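Local coordinates for protein DMATS type aromatic prenyltransferase (Micromonospora olivasterospora, PDB 6ZRX) that probably transfers a dimethylallyl group from its diphosphate donor to C6 of tryptophan, at residues G97-Q102 with M131-V136. Sequence-based numbering, arbitrary orientation.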
ATOM      1  N   GLY A  97       8.832  -1.650 -17.468  1.00 17.86           N
ATOM      2  CA  GLY A  97       8.530  -2.350 -18.728  1.00 17.30           C
ATOM      3  C   GLY A  97       7.129  -2.941 -18.708  1.00 16.74           C
ATOM      4  O   GLY A  97       6.394  -2.783 -19.719  1.00 17.08           O
ATOM      5  N   PHE A  98       6.751  -3.590 -17.599  1.00 15.89           N
ATOM      6  CA  PHE A  98       5.396  -4.151 -17.398  1.00 15.90           C
ATOM      7  C   PHE A  98       4.364  -3.019 -17.463  1.00 15.92           C
ATOM      8  O   PHE A  98       3.391  -3.129 -18.212  1.00 15.00           O
ATOM      9  CB  PHE A  98       5.301  -4.909 -16.071  1.00 15.42           C
ATOM     10  CG  PHE A  98       3.890  -5.201 -15.643  1.00 15.47           C
ATOM     11  CD1 PHE A  98       3.118  -6.136 -16.320  1.00 15.17           C
ATOM     12  CD2 PHE A  98       3.319  -4.528 -14.576  1.00 15.17           C
ATOM     13  CE1 PHE A  98       1.818  -6.402 -15.932  1.00 15.47           C
ATOM     14  CE2 PHE A  98       2.020  -4.802 -14.188  1.00 15.29           C
ATOM     15  CZ  PHE A  98       1.273  -5.736 -14.864  1.00 15.36           C
ATOM     16  N   LEU A  99       4.558  -1.970 -16.660  1.00 17.10           N
ATOM     17  CA  LEU A  99       3.593  -0.848 -16.564  1.00 17.91           C
ATOM     18  C   LEU A  99       3.451  -0.147 -17.914  1.00 17.90           C
ATOM     19  O   LEU A  99       2.309   0.121 -18.312  1.00 17.91           O
ATOM     20  CB  LEU A  99       4.067   0.136 -15.506  1.00 18.29           C
ATOM     21  CG  LEU A  99       3.762  -0.270 -14.074  1.00 19.23           C
ATOM     22  CD1 LEU A  99       4.402   0.710 -13.120  1.00 19.63           C
ATOM     23  CD2 LEU A  99       2.258  -0.351 -13.843  1.00 20.19           C
ATOM     24  N   ASP A 100       4.569   0.147 -18.581  1.00 18.08           N
ATOM     25  CA  ASP A 100       4.560   0.854 -19.893  1.00 18.78           C
ATOM     26  C   ASP A 100       3.773   0.024 -20.911  1.00 17.49           C
ATOM     27  O   ASP A 100       2.971   0.619 -21.668  1.00 17.25           O
ATOM     28  CB  ASP A 100       5.977   1.174 -20.369  1.00 20.22           C
ATOM     29  CG  ASP A 100       6.655   2.270 -19.566  1.00 22.66           C
ATOM     30  OD1 ASP A 100       5.968   2.909 -18.720  1.00 26.49           O
ATOM     31  OD2 ASP A 100       7.854   2.473 -19.771  1.00 24.84           O
ATOM     32  N   ALA A 101       3.987  -1.293 -20.945  1.00 16.76           N
ATOM     33  CA  ALA A 101       3.294  -2.209 -21.877  1.00 16.76           C
ATOM     34  C   ALA A 101       1.793  -2.204 -21.578  1.00 16.64           C
ATOM     35  O   ALA A 101       1.011  -2.190 -22.524  1.00 17.09           O
ATOM     36  CB  ALA A 101       3.877  -3.600 -21.795  1.00 16.57           C
ATOM     37  N   GLN A 102       1.408  -2.171 -20.298  1.00 16.82           N
ATOM     38  CA  GLN A 102      -0.019  -2.185 -19.889  1.00 17.74           C
ATOM     39  C   GLN A 102      -0.659  -0.827 -20.209  1.00 17.71           C
ATOM     40  O   GLN A 102      -1.806  -0.828 -20.690  1.00 18.98           O
ATOM     41  CB  GLN A 102      -0.152  -2.604 -18.423  1.00 18.39           C
ATOM     42  CG  GLN A 102       0.203  -4.073 -18.182  1.00 19.00           C
ATOM     43  CD  GLN A 102      -0.492  -5.034 -19.118  1.00 19.78           C
ATOM     44  OE1 GLN A 102      -1.665  -4.895 -19.430  1.00 21.47           O
ATOM     45  NE2 GLN A 102       0.238  -6.039 -19.569  1.00 21.84           N
ATOM     46  N   MET A 131      10.440   1.754  -7.699  1.00 19.85           N
ATOM     47  CA  MET A 131       9.064   1.802  -8.270  1.00 20.21           C
ATOM     48  C   MET A 131       8.327   0.488  -7.953  1.00 17.86           C
ATOM     49  O   MET A 131       8.824  -0.599  -8.326  1.00 16.50           O
ATOM     50  CB  MET A 131       9.122   2.020  -9.788  1.00 22.48           C
ATOM     51  CG  MET A 131       7.793   1.819 -10.528  1.00 25.35           C
ATOM     52  SD  MET A 131       8.004   1.971 -12.343  1.00 29.50           S
ATOM     53  CE  MET A 131       8.089   3.753 -12.503  1.00 31.67           C
ATOM     54  N   TRP A 132       7.190   0.590  -7.276  1.00 16.16           N
ATOM     55  CA  TRP A 132       6.201  -0.508  -7.151  1.00 15.76           C
ATOM     56  C   TRP A 132       4.959  -0.094  -7.919  1.00 16.02           C
ATOM     57  O   TRP A 132       4.859   1.075  -8.291  1.00 16.81           O
ATOM     58  CB  TRP A 132       5.857  -0.817  -5.686  1.00 14.95           C
ATOM     59  CG  TRP A 132       6.982  -1.388  -4.877  1.00 14.83           C
ATOM     60  CD1 TRP A 132       8.143  -1.931  -5.342  1.00 14.81           C
ATOM     61  CD2 TRP A 132       7.015  -1.538  -3.445  1.00 14.72           C
ATOM     62  NE1 TRP A 132       8.915  -2.372  -4.299  1.00 14.87           N
ATOM     63  CE2 TRP A 132       8.252  -2.142  -3.121  1.00 15.03           C
ATOM     64  CE3 TRP A 132       6.146  -1.182  -2.405  1.00 15.03           C
ATOM     65  CZ2 TRP A 132       8.625  -2.410  -1.807  1.00 14.93           C
ATOM     66  CZ3 TRP A 132       6.524  -1.444  -1.105  1.00 15.18           C
ATOM     67  CH2 TRP A 132       7.741  -2.062  -0.815  1.00 15.22           C
ATOM     68  N   CYS A 133       4.036  -1.004  -8.121  1.00 17.15           N
ATOM     69  CA  CYS A 133       2.717  -0.639  -8.663  1.00 18.09           C
ATOM     70  C   CYS A 133       1.612  -1.406  -7.961  1.00 17.27           C
ATOM     71  O   CYS A 133       1.901  -2.400  -7.253  1.00 16.70           O
ATOM     72  CB  CYS A 133       2.668  -0.887 -10.145  1.00 19.95           C
ATOM     73  SG  CYS A 133       2.812  -2.635 -10.536  1.00 24.09           S
ATOM     74  N   SER A 134       0.397  -0.912  -8.129  1.00 16.14           N
ATOM     75  CA  SER A 134      -0.844  -1.528  -7.638  1.00 16.86           C
ATOM     76  C   SER A 134      -1.747  -1.777  -8.837  1.00 16.37           C
ATOM     77  O   SER A 134      -1.849  -0.869  -9.685  1.00 15.94           O
ATOM     78  CB  SER A 134      -1.512  -0.661  -6.599  1.00 17.70           C
ATOM     79  OG  SER A 134      -2.764  -1.201  -6.204  1.00 20.62           O
ATOM     80  N   LEU A 135      -2.298  -2.981  -8.915  1.00 15.38           N
ATOM     81  CA  LEU A 135      -3.371  -3.394  -9.848  1.00 16.10           C
ATOM     82  C   LEU A 135      -4.680  -3.292  -9.078  1.00 16.09           C
ATOM     83  O   LEU A 135      -4.772  -3.921  -8.003  1.00 15.64           O
ATOM     84  CB  LEU A 135      -3.113  -4.827 -10.315  1.00 16.29           C
ATOM     85  CG  LEU A 135      -1.738  -5.083 -10.924  1.00 17.14           C
ATOM     86  CD1 LEU A 135      -1.511  -6.569 -11.142  1.00 17.14           C
ATOM     87  CD2 LEU A 135      -1.569  -4.328 -12.227  1.00 17.93           C
ATOM     88  N   VAL A 136      -5.621  -2.486  -9.559  1.00 15.81           N
ATOM     89  CA  VAL A 136      -6.864  -2.155  -8.814  1.00 16.37           C
ATOM     90  C   VAL A 136      -8.058  -2.695  -9.601  1.00 16.63           C
ATOM     91  O   VAL A 136      -8.242  -2.284 -10.759  1.00 16.25           O
ATOM     92  CB  VAL A 136      -6.969  -0.643  -8.543  1.00 17.04           C
ATOM     93  CG1 VAL A 136      -8.242  -0.293  -7.783  1.00 17.53           C
ATOM     94  CG2 VAL A 136      -5.743  -0.117  -7.803  1.00 16.95           C
TER
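Met131 opens the strand by sending its sulfur to Leu99 of the helix: SD lies 3.9 Å from Leu99 CD1, the two side chains running past one another in opposite directions. With CG anti to the backbone N (chi1 169°) the methionine reaches out extended as far as SD, then bends at chi3, and it also packs on Arg96 and Leu92, about one and two turns back from Leu99 along helix 88-106. Trp132 turns the other way, into the barrel, where it touches the bound tryptophan. Next comes Cys133, the residue straddled by the leucine fork: its CB sits 3.8 Å from Leu99 CD1 and equally 3.8 Å from Leu99 CD2, while SG stands a little farther off, 4.1 Å from CD2. That SG also approaches the edge of the Phe98 ring, near the ring plane, at 4.3 Å from CE2. With Leu99 cut back to an alanine, a gap would probably open over Cys133 and Met131 SD would lose its contact with CD1. Past Ser134, which again faces inward, Leu135 brings CD2 to the same ring edge, 4.1 Å from both Phe98 CE2 and CZ. Leu35 and Leu31 of helix 26-36 continue this apolar layer, the former against Phe98 and Cys133, the latter against Leu135. The axes of the two short segments come within 10.2 Å of each other, at 43°, and side-chain packing alone joins them. This is the outer helix-on-strand layer of the ABBA prenyltransferase barrel, in which helices surround an antiparallel barrel whose interior holds tryptophan and the thio analogue of the prenyl donor.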